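Local coordinates for protein branched-chain amino acid aminotransferase (Thermoproteus uzoniensis, PDB 5CE8) that probably transfers the amino group of leucine, isoleucine or valine to 2-oxoglutarate with the help of pyridoxal 5'-phosphate, as a class-IV aminotransferase, at residues G222-T227 with E286-I291; E226-I231 with F256-A261; L235-L240 with G278-K283; E254-F257 with E263-P266. One frame throughout, in Å; residues are numbered along the deposited sequence.

Contact 1 of 4, residues G222-T227 with E286-I291. With PLP (pyridoxal-5'-phosphate), chain D.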
loop_
_atom_site.group_PDB
_atom_site.type_symbol
_atom_site.label_atom_id
_atom_site.label_comp_id
_atom_site.label_asym_id
_atom_site.label_seq_id
_atom_site.Cartn_x
_atom_site.Cartn_y
_atom_site.Cartn_z
ATOM N N GLY A 222 12.306 10.248 -20.037
ATOM C CA GLY A 222 13.564 10.486 -20.636
ATOM C C GLY A 222 13.333 10.868 -22.089
ATOM O O GLY A 222 12.411 10.352 -22.779
ATOM N N ILE A 223 14.220 11.721 -22.527
ATOM C CA ILE A 223 14.369 12.151 -23.884
ATOM C C ILE A 223 15.110 11.086 -24.706
ATOM O O ILE A 223 14.864 10.987 -25.891
ATOM C CB ILE A 223 15.061 13.504 -23.939
ATOM C CG1 ILE A 223 14.008 14.518 -23.506
ATOM C CG2 ILE A 223 15.556 13.842 -25.361
ATOM C CD1 ILE A 223 14.443 15.913 -23.205
ATOM N N THR A 224 16.000 10.317 -24.106
ATOM C CA THR A 224 16.527 9.157 -24.781
ATOM C C THR A 224 15.408 8.125 -24.993
ATOM O O THR A 224 15.294 7.543 -26.090
ATOM C CB THR A 224 17.728 8.564 -24.004
ATOM O OG1 THR A 224 18.698 9.625 -23.759
ATOM C CG2 THR A 224 18.382 7.501 -24.839
ATOM N N ARG A 225 14.582 7.987 -23.974
ATOM C CA ARG A 225 13.353 7.133 -24.030
ATOM C C ARG A 225 12.467 7.564 -25.181
ATOM O O ARG A 225 12.046 6.707 -25.999
ATOM C CB ARG A 225 12.670 7.130 -22.683
ATOM C CG ARG A 225 11.277 6.450 -22.640
ATOM C CD ARG A 225 10.649 6.746 -21.333
ATOM N NE ARG A 225 9.400 5.989 -21.146
ATOM C CZ ARG A 225 8.213 6.351 -21.580
ATOM N NH1 ARG A 225 8.018 7.499 -22.250
ATOM N NH2 ARG A 225 7.221 5.505 -21.394
ATOM N N GLU A 226 12.218 8.887 -25.282
ATOM C CA GLU A 226 11.403 9.408 -26.293
ATOM C C GLU A 226 12.054 9.147 -27.661
ATOM O O GLU A 226 11.394 8.662 -28.621
ATOM C CB GLU A 226 11.159 10.893 -26.088
ATOM C CG GLU A 226 10.056 11.495 -26.958
ATOM C CD GLU A 226 9.925 12.994 -26.793
ATOM O OE1 GLU A 226 9.747 13.488 -25.622
ATOM O OE2 GLU A 226 9.964 13.681 -27.814
ATOM N N THR A 227 13.345 9.408 -27.778
ATOM C CA THR A 227 14.041 9.041 -29.048
ATOM C C THR A 227 13.850 7.566 -29.444
ATOM O O THR A 227 13.572 7.260 -30.643
ATOM C CB THR A 227 15.536 9.464 -28.930
ATOM O OG1 THR A 227 15.533 10.866 -28.580
ATOM C CG2 THR A 227 16.258 9.239 -30.118
ATOM N N GLU A 286 22.768 1.061 -32.680
ATOM C CA GLU A 286 23.370 1.489 -34.011
ATOM C C GLU A 286 22.631 2.688 -34.595
ATOM O O GLU A 286 23.271 3.629 -35.077
ATOM C CB GLU A 286 23.428 0.348 -35.007
ATOM C CG GLU A 286 24.363 -0.810 -34.672
ATOM C CD GLU A 286 23.933 -2.162 -35.263
ATOM O OE1 GLU A 286 22.886 -2.252 -35.950
ATOM O OE2 GLU A 286 24.602 -3.188 -34.978
ATOM N N THR A 287 21.286 2.717 -34.524
ATOM C CA THR A 287 20.443 3.818 -35.119
ATOM C C THR A 287 20.594 5.076 -34.310
ATOM O O THR A 287 20.962 6.166 -34.877
ATOM C CB THR A 287 18.966 3.401 -35.181
ATOM O OG1 THR A 287 18.874 2.095 -35.808
ATOM C CG2 THR A 287 18.145 4.355 -35.894
ATOM N N TYR A 288 20.455 4.957 -32.993
ATOM C CA TYR A 288 20.779 6.088 -32.080
ATOM C C TYR A 288 22.153 6.738 -32.389
ATOM O O TYR A 288 22.234 7.955 -32.537
ATOM C CB TYR A 288 20.706 5.680 -30.603
ATOM C CG TYR A 288 20.851 6.863 -29.615
ATOM C CD1 TYR A 288 19.813 7.755 -29.417
ATOM C CD2 TYR A 288 22.018 7.127 -28.934
ATOM C CE1 TYR A 288 19.927 8.878 -28.580
ATOM C CE2 TYR A 288 22.132 8.262 -28.060
ATOM C CZ TYR A 288 21.061 9.096 -27.876
ATOM O OH TYR A 288 21.121 10.171 -27.050
ATOM N N ARG A 289 23.194 5.920 -32.564
ATOM C CA ARG A 289 24.571 6.389 -32.870
ATOM C C ARG A 289 24.638 7.221 -34.166
ATOM O O ARG A 289 25.275 8.281 -34.211
ATOM C CB ARG A 289 25.625 5.244 -32.853
ATOM N N ARG A 290 23.948 6.753 -35.198
ATOM C CA ARG A 290 23.883 7.407 -36.480
ATOM C C ARG A 290 23.074 8.669 -36.364
ATOM O O ARG A 290 23.367 9.648 -37.026
ATOM C CB ARG A 290 23.265 6.485 -37.552
ATOM C CG ARG A 290 24.073 5.248 -37.949
ATOM C CD ARG A 290 23.372 4.358 -38.970
ATOM N NE ARG A 290 22.865 5.218 -40.046
ATOM C CZ ARG A 290 23.590 5.696 -41.073
ATOM N NH1 ARG A 290 24.880 5.415 -41.224
ATOM N NH2 ARG A 290 23.001 6.456 -41.991
ATOM N N ILE A 291 22.044 8.657 -35.536
ATOM C CA ILE A 291 21.282 9.904 -35.339
ATOM C C ILE A 291 22.131 10.994 -34.693
ATOM O O ILE A 291 22.129 12.162 -35.144
ATOM C CB ILE A 291 20.018 9.658 -34.542
ATOM C CG1 ILE A 291 18.991 8.902 -35.408
ATOM C CG2 ILE A 291 19.501 10.920 -33.835
ATOM C CD1 ILE A 291 17.875 8.217 -34.592
HETATM N N1 PLP D . 15.700 8.287 -15.314
HETATM C C2 PLP D . 15.889 9.180 -14.347
HETATM C C2A PLP D . 15.505 8.873 -12.931
HETATM C C3 PLP D . 16.566 10.442 -14.616
HETATM O O3 PLP D . 16.841 11.321 -13.572
HETATM C C4 PLP D . 16.985 10.726 -16.016
HETATM C C4A PLP D . 17.677 12.011 -16.423
HETATM C C5 PLP D . 16.681 9.657 -17.009
HETATM C C6 PLP D . 16.038 8.472 -16.555
HETATM C C5A PLP D . 17.073 9.699 -18.459
HETATM O O4P PLP D . 16.595 10.827 -19.099
HETATM P P PLP D . 17.317 11.318 -20.412
HETATM O O1P PLP D . 18.828 11.605 -20.114
HETATM O O2P PLP D . 16.998 10.339 -21.459
HETATM O O3P PLP D . 16.764 12.669 -20.772
#
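Tyr288 reaches from helix 279-292 to the first turn of helix 223-235, where it meets Thr227 and Thr224. Its CB leaves the helix towards that turn, packing on Ile264 CG1, and with CG anti to the backbone N (chi1 -172°) the ring is carried to the other helix. There CD1 lies 3.9 Å from Thr227 CG2, a methyl that comes in at the ring edge, near its plane, the two side chains crossing at about a right angle. CE1 is almost equally close to the same methyl. At the tip, Tyr288 OH stands 4.1 Å from Thr224 OG1, a packing distance. The hydroxyl of Thr224 is engaged with the cofactor instead: Thr224 OG1 donates to PLP O2P over 2.9 Å, and Thr224 N reaches the same oxygen over 2.8 Å, so two bonds from one residue grip it. Ile223 N gives a longer bond of 3.2 Å to PLP O3P. One turn on, Thr227 OG1 donates back to Ile223 O at 2.8 Å, a carbonyl that also accepts from Thr227 N; Arg59 is a further partner of that hydroxyl. Gly222 is the N-cap, and the phosphate sits at the helix N-terminus, a phosphate-binding site familiar from class-IV aminotransferases.

Contact 2 of 4, residues E226-I231 with F256-A261. With PLP (pyridoxal-5'-phosphate), chain D.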
loop_
_atom_site.group_PDB
_atom_site.type_symbol
_atom_site.label_atom_id
_atom_site.label_comp_id
_atom_site.label_asym_id
_atom_site.label_seq_id
_atom_site.Cartn_x
_atom_site.Cartn_y
_atom_site.Cartn_z
ATOM N N GLU A 226 12.218 8.887 -25.282
ATOM C CA GLU A 226 11.403 9.408 -26.293
ATOM C C GLU A 226 12.054 9.147 -27.661
ATOM O O GLU A 226 11.394 8.662 -28.621
ATOM C CB GLU A 226 11.159 10.893 -26.088
ATOM C CG GLU A 226 10.056 11.495 -26.958
ATOM C CD GLU A 226 9.925 12.994 -26.793
ATOM O OE1 GLU A 226 9.747 13.488 -25.622
ATOM O OE2 GLU A 226 9.964 13.681 -27.814
ATOM N N THR A 227 13.345 9.408 -27.778
ATOM C CA THR A 227 14.041 9.041 -29.048
ATOM C C THR A 227 13.850 7.566 -29.444
ATOM O O THR A 227 13.572 7.260 -30.643
ATOM C CB THR A 227 15.536 9.464 -28.930
ATOM O OG1 THR A 227 15.533 10.866 -28.580
ATOM C CG2 THR A 227 16.258 9.239 -30.118
ATOM N N VAL A 228 14.110 6.678 -28.490
ATOM C CA VAL A 228 13.942 5.244 -28.701
ATOM C C VAL A 228 12.509 4.946 -29.221
ATOM O O VAL A 228 12.315 4.103 -30.159
ATOM C CB VAL A 228 14.281 4.455 -27.459
ATOM C CG1 VAL A 228 13.768 3.003 -27.494
ATOM C CG2 VAL A 228 15.830 4.427 -27.249
ATOM N N ILE A 229 11.527 5.667 -28.669
ATOM C CA ILE A 229 10.144 5.394 -29.070
ATOM C C ILE A 229 10.032 5.839 -30.574
ATOM O O ILE A 229 9.530 5.096 -31.360
ATOM C CB ILE A 229 9.112 5.992 -28.070
ATOM C CG1 ILE A 229 9.066 5.178 -26.820
ATOM C CG2 ILE A 229 7.757 6.122 -28.705
ATOM C CD1 ILE A 229 8.498 5.899 -25.607
ATOM N N SER A 230 10.549 7.010 -30.976
ATOM C CA SER A 230 10.562 7.427 -32.415
ATOM C C SER A 230 11.306 6.454 -33.288
ATOM O O SER A 230 10.885 6.104 -34.412
ATOM C CB SER A 230 11.257 8.760 -32.477
ATOM O OG SER A 230 10.433 9.698 -31.755
ATOM N N ILE A 231 12.449 5.985 -32.796
ATOM C CA ILE A 231 13.256 5.037 -33.606
ATOM C C ILE A 231 12.413 3.775 -33.774
ATOM O O ILE A 231 12.333 3.242 -34.895
ATOM C CB ILE A 231 14.578 4.692 -32.900
ATOM C CG1 ILE A 231 15.591 5.861 -33.069
ATOM C CG2 ILE A 231 15.176 3.420 -33.411
ATOM C CD1 ILE A 231 16.678 5.762 -32.027
ATOM N N PHE A 256 17.550 -3.474 -22.037
ATOM C CA PHE A 256 18.492 -2.363 -22.100
ATOM C C PHE A 256 18.022 -1.114 -21.337
ATOM O O PHE A 256 16.838 -0.840 -21.185
ATOM C CB PHE A 256 18.844 -2.015 -23.558
ATOM C CG PHE A 256 17.712 -1.576 -24.444
ATOM C CD1 PHE A 256 16.909 -2.503 -25.076
ATOM C CD2 PHE A 256 17.473 -0.224 -24.711
ATOM C CE1 PHE A 256 15.897 -2.124 -25.998
ATOM C CE2 PHE A 256 16.488 0.146 -25.617
ATOM C CZ PHE A 256 15.645 -0.788 -26.213
ATOM N N PHE A 257 19.020 -0.374 -20.881
ATOM C CA PHE A 257 18.882 0.944 -20.283
ATOM C C PHE A 257 19.156 2.013 -21.346
ATOM O O PHE A 257 19.977 1.822 -22.288
ATOM C CB PHE A 257 19.986 1.187 -19.284
ATOM C CG PHE A 257 19.865 0.459 -17.988
ATOM C CD1 PHE A 257 18.809 0.673 -17.166
ATOM C CD2 PHE A 257 20.885 -0.457 -17.566
ATOM C CE1 PHE A 257 18.750 0.055 -15.922
ATOM C CE2 PHE A 257 20.794 -1.096 -16.358
ATOM C CZ PHE A 257 19.720 -0.834 -15.513
ATOM N N VAL A 258 18.474 3.164 -21.172
ATOM C CA VAL A 258 18.609 4.327 -22.046
ATOM C C VAL A 258 18.700 5.564 -21.132
ATOM O O VAL A 258 18.079 5.570 -20.014
ATOM C CB VAL A 258 17.507 4.449 -23.133
ATOM C CG1 VAL A 258 17.383 3.143 -23.898
ATOM C CG2 VAL A 258 16.184 4.808 -22.534
ATOM N N GLY A 259 19.534 6.528 -21.576
ATOM C CA GLY A 259 19.716 7.764 -20.889
ATOM C C GLY A 259 20.770 8.550 -21.616
ATOM O O GLY A 259 21.527 7.991 -22.440
ATOM N N THR A 260 20.801 9.861 -21.311
ATOM C CA THR A 260 21.662 10.739 -21.984
ATOM C C THR A 260 23.047 10.181 -21.768
ATOM O O THR A 260 23.750 9.979 -22.776
ATOM C CB THR A 260 21.494 12.210 -21.578
ATOM O OG1 THR A 260 20.276 12.719 -22.151
ATOM C CG2 THR A 260 22.679 13.112 -22.124
ATOM N N ALA A 261 23.458 9.919 -20.496
ATOM C CA ALA A 261 24.808 9.449 -20.189
ATOM C C ALA A 261 24.961 8.002 -20.593
ATOM O O ALA A 261 26.011 7.582 -21.073
ATOM C CB ALA A 261 25.147 9.616 -18.695
HETATM N N1 PLP D . 15.700 8.287 -15.314
HETATM C C2 PLP D . 15.889 9.180 -14.347
HETATM C C2A PLP D . 15.505 8.873 -12.931
HETATM C C3 PLP D . 16.566 10.442 -14.616
HETATM O O3 PLP D . 16.841 11.321 -13.572
HETATM C C4 PLP D . 16.985 10.726 -16.016
HETATM C C4A PLP D . 17.677 12.011 -16.423
HETATM C C5 PLP D . 16.681 9.657 -17.009
HETATM C C6 PLP D . 16.038 8.472 -16.555
HETATM C C5A PLP D . 17.073 9.699 -18.459
HETATM O O4P PLP D . 16.595 10.827 -19.099
HETATM P P PLP D . 17.317 11.318 -20.412
HETATM O O1P PLP D . 18.828 11.605 -20.114
HETATM O O2P PLP D . 16.998 10.339 -21.459
HETATM O O3P PLP D . 16.764 12.669 -20.772
#
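Val228 meets the strand with both of its methyls. CG2 lies 3.9 Å from Val258 CG1, the two valines approaching at a slant, while CG1 comes to the edge of the Phe256 ring, near its plane, 4.4 Å from CE2. The split follows from the first torsion of Val228: at 164° it sets CG1 anti to the backbone N and leaves CG2 beside that N. No hydrogen bond links the two segments; the helix simply rests on the strand through buried hydrocarbon. In the next shell, Phe203 of strand 201-206 lays its ring parallel to that of Phe256, and Ile264 and Ile284 also touch both Val228 and Phe256. Backbone bonds to Phe203 and Asn201 hold Phe256 and Val258 in the sheet. Just past the strand, Thr260 turns to the cofactor, its OG1 donating to PLP O1P over 2.7 Å and its N to the same oxygen over 2.9 Å. Thr224, on the helix turn before Val228, packs against Val258 and Thr260 and binds the phosphate too. The chemistry is thus divided: an apolar seam joins helix to sheet, and at its end donors from both elements, with Arg66, converge on the phosphate and probably help to disperse its negative charge.

Contact 3 of 4, residues L235-L240 with G278-K283; sequences LGIPLL and GPITQK
This is an apolar surface contact, in which the turn leaving helix 223-235 packs on the N-terminal part of helix 279-292 through two pairs of side chains: Leu235 with Lys283, and Ile237 with Ile280. The closer pair uses the aliphatic part of the lysine. With CG anti to the backbone N (chi1 170°), Lys283 CG reaches to 3.6 Å from Leu235 CD1. Further out the lysine chain crosses the leucine obliquely, Lys283 CE passing Leu235 CD2 at 4.1 Å. Gly236, with its positive phi of 75°, forms a Schellman motif that ends helix 223-235 and turns the chain towards strand 239-241, delivering Ile237 to the other helix. There Ile237 and Ile280 meet tip to tip, CD1 of the first 4.1 Å from CG2 of the second. Both isoleucines also rest on Leu210 of strand 209-212, so the sheet forms the floor under this pair. The second helix starts from Gly278 as its N-cap; its first turn is tied to the sheet by Glu254, which accepts hydrogen bonds from the backbone N of Ile280 and the hydroxyl of Thr281. Within the helix, Lys283 N bonds back to Pro279 O over 2.9 Å.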
loop_
_atom_site.group_PDB
_atom_site.type_symbol
_atom_site.label_atom_id
_atom_site.label_comp_id
_atom_site.label_asym_id
_atom_site.label_seq_id
_atom_site.Cartn_x
_atom_site.Cartn_y
_atom_site.Cartn_z
ATOM N N LEU A 235 11.545 2.022 -37.308
ATOM C CA LEU A 235 12.007 0.690 -37.652
ATOM C C LEU A 235 10.906 -0.351 -37.746
ATOM O O LEU A 235 11.128 -1.539 -38.120
ATOM C CB LEU A 235 12.988 0.290 -36.632
ATOM C CG LEU A 235 14.283 1.120 -36.726
ATOM C CD1 LEU A 235 15.214 0.462 -35.748
ATOM C CD2 LEU A 235 14.930 1.252 -38.123
ATOM N N GLY A 236 9.701 0.028 -37.449
ATOM C CA GLY A 236 8.644 -1.023 -37.410
ATOM C C GLY A 236 8.564 -1.992 -36.238
ATOM O O GLY A 236 7.806 -3.024 -36.257
ATOM N N ILE A 237 9.234 -1.623 -35.188
ATOM C CA ILE A 237 9.221 -2.433 -34.001
ATOM C C ILE A 237 7.989 -2.088 -33.124
ATOM O O ILE A 237 7.819 -0.961 -32.642
ATOM C CB ILE A 237 10.498 -2.298 -33.183
ATOM C CG1 ILE A 237 11.727 -2.545 -34.028
ATOM C CG2 ILE A 237 10.504 -3.340 -32.064
ATOM C CD1 ILE A 237 13.015 -1.915 -33.456
ATOM N N PRO A 238 7.119 -3.079 -32.913
ATOM C CA PRO A 238 5.956 -2.866 -32.083
ATOM C C PRO A 238 6.355 -2.489 -30.635
ATOM O O PRO A 238 7.319 -3.019 -30.125
ATOM C CB PRO A 238 5.205 -4.218 -32.174
ATOM C CG PRO A 238 5.906 -5.028 -33.197
ATOM C CD PRO A 238 7.278 -4.489 -33.348
ATOM N N LEU A 239 5.749 -1.458 -30.070
ATOM C CA LEU A 239 6.157 -0.893 -28.819
ATOM C C LEU A 239 4.960 -0.691 -27.889
ATOM O O LEU A 239 3.897 -0.208 -28.303
ATOM C CB LEU A 239 6.870 0.441 -29.002
ATOM C CG LEU A 239 7.445 0.940 -27.652
ATOM C CD1 LEU A 239 8.848 1.406 -27.810
ATOM C CD2 LEU A 239 6.534 2.038 -27.079
ATOM N N LEU A 240 5.135 -1.042 -26.619
ATOM C CA LEU A 240 4.012 -0.914 -25.673
ATOM C C LEU A 240 4.606 -0.265 -24.443
ATOM O O LEU A 240 5.690 -0.721 -23.977
ATOM C CB LEU A 240 3.479 -2.266 -25.292
ATOM C CG LEU A 240 2.661 -2.954 -26.341
ATOM C CD1 LEU A 240 2.536 -4.436 -25.972
ATOM C CD2 LEU A 240 1.292 -2.261 -26.586
ATOM N N GLY A 278 21.042 -8.601 -27.377
ATOM C CA GLY A 278 20.110 -8.979 -28.468
ATOM C C GLY A 278 20.117 -8.155 -29.776
ATOM O O GLY A 278 20.690 -7.066 -29.842
ATOM N N PRO A 279 19.374 -8.617 -30.800
ATOM C CA PRO A 279 19.285 -7.838 -32.052
ATOM C C PRO A 279 18.522 -6.505 -32.059
ATOM O O PRO A 279 18.992 -5.567 -32.709
ATOM C CB PRO A 279 18.715 -8.843 -33.065
ATOM C CG PRO A 279 17.935 -9.844 -32.244
ATOM C CD PRO A 279 18.493 -9.806 -30.815
ATOM N N ILE A 280 17.432 -6.393 -31.296
ATOM C CA ILE A 280 16.663 -5.146 -31.165
ATOM C C ILE A 280 17.547 -4.097 -30.482
ATOM O O ILE A 280 17.748 -3.001 -31.027
ATOM C CB ILE A 280 15.229 -5.336 -30.545
ATOM C CG1 ILE A 280 14.371 -6.293 -31.387
ATOM C CG2 ILE A 280 14.449 -4.042 -30.310
ATOM C CD1 ILE A 280 14.179 -5.986 -32.859
ATOM N N THR A 281 18.159 -4.460 -29.364
ATOM C CA THR A 281 18.958 -3.561 -28.654
ATOM C C THR A 281 20.092 -3.120 -29.535
ATOM O O THR A 281 20.356 -1.945 -29.578
ATOM C CB THR A 281 19.603 -4.211 -27.430
ATOM O OG1 THR A 281 18.587 -4.681 -26.548
ATOM C CG2 THR A 281 20.408 -3.230 -26.684
ATOM N N GLN A 282 20.752 -4.029 -30.223
ATOM C CA GLN A 282 21.815 -3.642 -31.153
ATOM C C GLN A 282 21.324 -2.688 -32.247
ATOM O O GLN A 282 21.989 -1.632 -32.514
ATOM C CB GLN A 282 22.661 -4.819 -31.700
ATOM N N LYS A 283 20.176 -2.978 -32.853
ATOM C CA LYS A 283 19.719 -2.187 -33.965
ATOM C C LYS A 283 19.348 -0.822 -33.405
ATOM O O LYS A 283 19.746 0.189 -33.997
ATOM C CB LYS A 283 18.577 -2.856 -34.782
ATOM C CG LYS A 283 17.906 -1.958 -35.801
ATOM C CD LYS A 283 18.922 -1.729 -36.939
ATOM C CE LYS A 283 18.422 -0.983 -38.202
ATOM N NZ LYS A 283 17.675 -1.898 -39.063
#

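Contact 4 of 4, residues E254-F257 with E263-P266; sequences EAFF and EITP
Phe257 and Thr265 form the hydrogen-bonded antiparallel pair of a beta hairpin, strands 254-259 and 265-270, with Phe256 and Pro266 as the neighbouring non-hydrogen-bonded pair. The connection between the strands carries Thr260, which binds the PLP phosphate. The backbone bonds come first. Phe257 N donates to Thr265 O over 2.8 Å, the N nearly in line with the carbonyl, and Thr265 N returns a bond of 2.8 Å to Phe257 O that is straighter at its hydrogen, at 172°. Phe257 O has a second, weaker neighbour: Ile264 CA makes a CA-H...O contact with it at 3.5 Å. Further along, Ala255 bonds through its backbone to Ile267, extending the ladder, while Pro266 bonds to Val142 and so passes the sheet on to strand 142-146.

Apolar packing lies on the face that carries Phe256. Its chi1 of 61° puts CG between the backbone N and the carbonyl carbon, and so lays the ring alongside Ile264, both side chains pointing the same way, where the chain turns a corner into the second strand. The methyl CG2 of Ile264 lies 3.7 Å from Phe256 CD2. Thr281 of helix 279-292 also touches the ring. Phe257 and Thr265 share the other face. Among polar side chains, Thr265 OG1 bonds to Ala262 O and Glu263 OE1 to Tyr49 OH. The shortest side-chain approach across the pair brings Phe256 CB to 3.1 Å from Thr265 O.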
loop_
_atom_site.group_PDB
_atom_site.type_symbol
_atom_site.label_atom_id
_atom_site.label_comp_id
_atom_site.label_asym_id
_atom_site.label_seq_id
_atom_site.Cartn_x
_atom_site.Cartn_y
_atom_site.Cartn_z
ATOM N N GLU A 254 15.442 -9.823 -24.249
ATOM C CA GLU A 254 16.466 -8.746 -24.213
ATOM C C GLU A 254 16.016 -7.669 -23.293
ATOM O O GLU A 254 14.813 -7.550 -22.962
ATOM C CB GLU A 254 16.736 -7.991 -25.571
ATOM C CG GLU A 254 16.621 -8.707 -26.863
ATOM C CD GLU A 254 16.866 -7.805 -28.059
ATOM O OE1 GLU A 254 17.750 -6.871 -27.992
ATOM O OE2 GLU A 254 16.216 -8.105 -29.089
ATOM N N ALA A 255 16.996 -6.864 -22.896
ATOM C CA ALA A 255 16.814 -5.712 -21.985
ATOM C C ALA A 255 17.926 -4.715 -22.160
ATOM O O ALA A 255 19.062 -5.058 -22.525
ATOM C CB ALA A 255 16.741 -6.128 -20.515
ATOM N N PHE A 256 17.550 -3.474 -22.037
ATOM C CA PHE A 256 18.492 -2.363 -22.100
ATOM C C PHE A 256 18.022 -1.114 -21.337
ATOM O O PHE A 256 16.838 -0.840 -21.185
ATOM C CB PHE A 256 18.844 -2.015 -23.558
ATOM C CG PHE A 256 17.712 -1.576 -24.444
ATOM C CD1 PHE A 256 16.909 -2.503 -25.076
ATOM C CD2 PHE A 256 17.473 -0.224 -24.711
ATOM C CE1 PHE A 256 15.897 -2.124 -25.998
ATOM C CE2 PHE A 256 16.488 0.146 -25.617
ATOM C CZ PHE A 256 15.645 -0.788 -26.213
ATOM N N PHE A 257 19.020 -0.374 -20.881
ATOM C CA PHE A 257 18.882 0.944 -20.283
ATOM C C PHE A 257 19.156 2.013 -21.346
ATOM O O PHE A 257 19.977 1.822 -22.288
ATOM C CB PHE A 257 19.986 1.187 -19.284
ATOM C CG PHE A 257 19.865 0.459 -17.988
ATOM C CD1 PHE A 257 18.809 0.673 -17.166
ATOM C CD2 PHE A 257 20.885 -0.457 -17.566
ATOM C CE1 PHE A 257 18.750 0.055 -15.922
ATOM C CE2 PHE A 257 20.794 -1.096 -16.358
ATOM C CZ PHE A 257 19.720 -0.834 -15.513
ATOM N N GLU A 263 23.343 6.362 -23.021
ATOM C CA GLU A 263 23.037 6.062 -24.450
ATOM C C GLU A 263 22.109 4.825 -24.458
ATOM O O GLU A 263 21.017 4.890 -23.849
ATOM C CB GLU A 263 24.345 5.954 -25.235
ATOM C CG GLU A 263 25.229 7.220 -25.019
ATOM C CD GLU A 263 26.528 7.267 -25.822
ATOM O OE1 GLU A 263 26.921 8.333 -26.376
ATOM O OE2 GLU A 263 27.195 6.237 -25.856
ATOM N N ILE A 264 22.476 3.772 -25.157
ATOM C CA ILE A 264 21.678 2.515 -25.252
ATOM C C ILE A 264 22.611 1.460 -24.747
ATOM O O ILE A 264 23.566 1.129 -25.439
ATOM C CB ILE A 264 21.268 2.170 -26.729
ATOM C CG1 ILE A 264 20.770 3.434 -27.499
ATOM C CG2 ILE A 264 20.203 1.055 -26.776
ATOM C CD1 ILE A 264 19.545 4.111 -26.920
ATOM N N THR A 265 22.383 0.967 -23.529
ATOM C CA THR A 265 23.295 -0.009 -22.931
ATOM C C THR A 265 22.471 -1.269 -22.782
ATOM O O THR A 265 21.455 -1.231 -22.074
ATOM C CB THR A 265 23.836 0.535 -21.605
ATOM O OG1 THR A 265 24.630 1.693 -21.849
ATOM C CG2 THR A 265 24.625 -0.519 -20.829
ATOM N N PRO A 266 22.870 -2.385 -23.458
ATOM C CA PRO A 266 22.357 -3.752 -23.205
ATOM C C PRO A 266 22.466 -4.141 -21.711
ATOM O O PRO A 266 23.496 -3.866 -21.086
ATOM C CB PRO A 266 23.363 -4.656 -23.990
ATOM C CG PRO A 266 23.972 -3.809 -24.976
ATOM C CD PRO A 266 24.074 -2.449 -24.318
#

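In the fold
From the N terminus, the chain first enters these contacts at helix 223-235, whose start and middle serve contacts 1 and 2. Contact 1 closes the longest loop, reaching to helix 279-292, and contacts 3 and 4 fall within it. Contact 2 closes a shorter loop onto strand 254-259 and crosses contact 3, since residues 235-240 leave before that strand is reached and find residues 278-283 only after it. Contact 4 closes a tight hairpin starting on that same strand, inside the span of contact 3. Contact 1 thus joins the two helices, contact 2 sets the first against the mixed sheet, contact 3 ties the turn after it to the second, and contact 4 lies within the sheet.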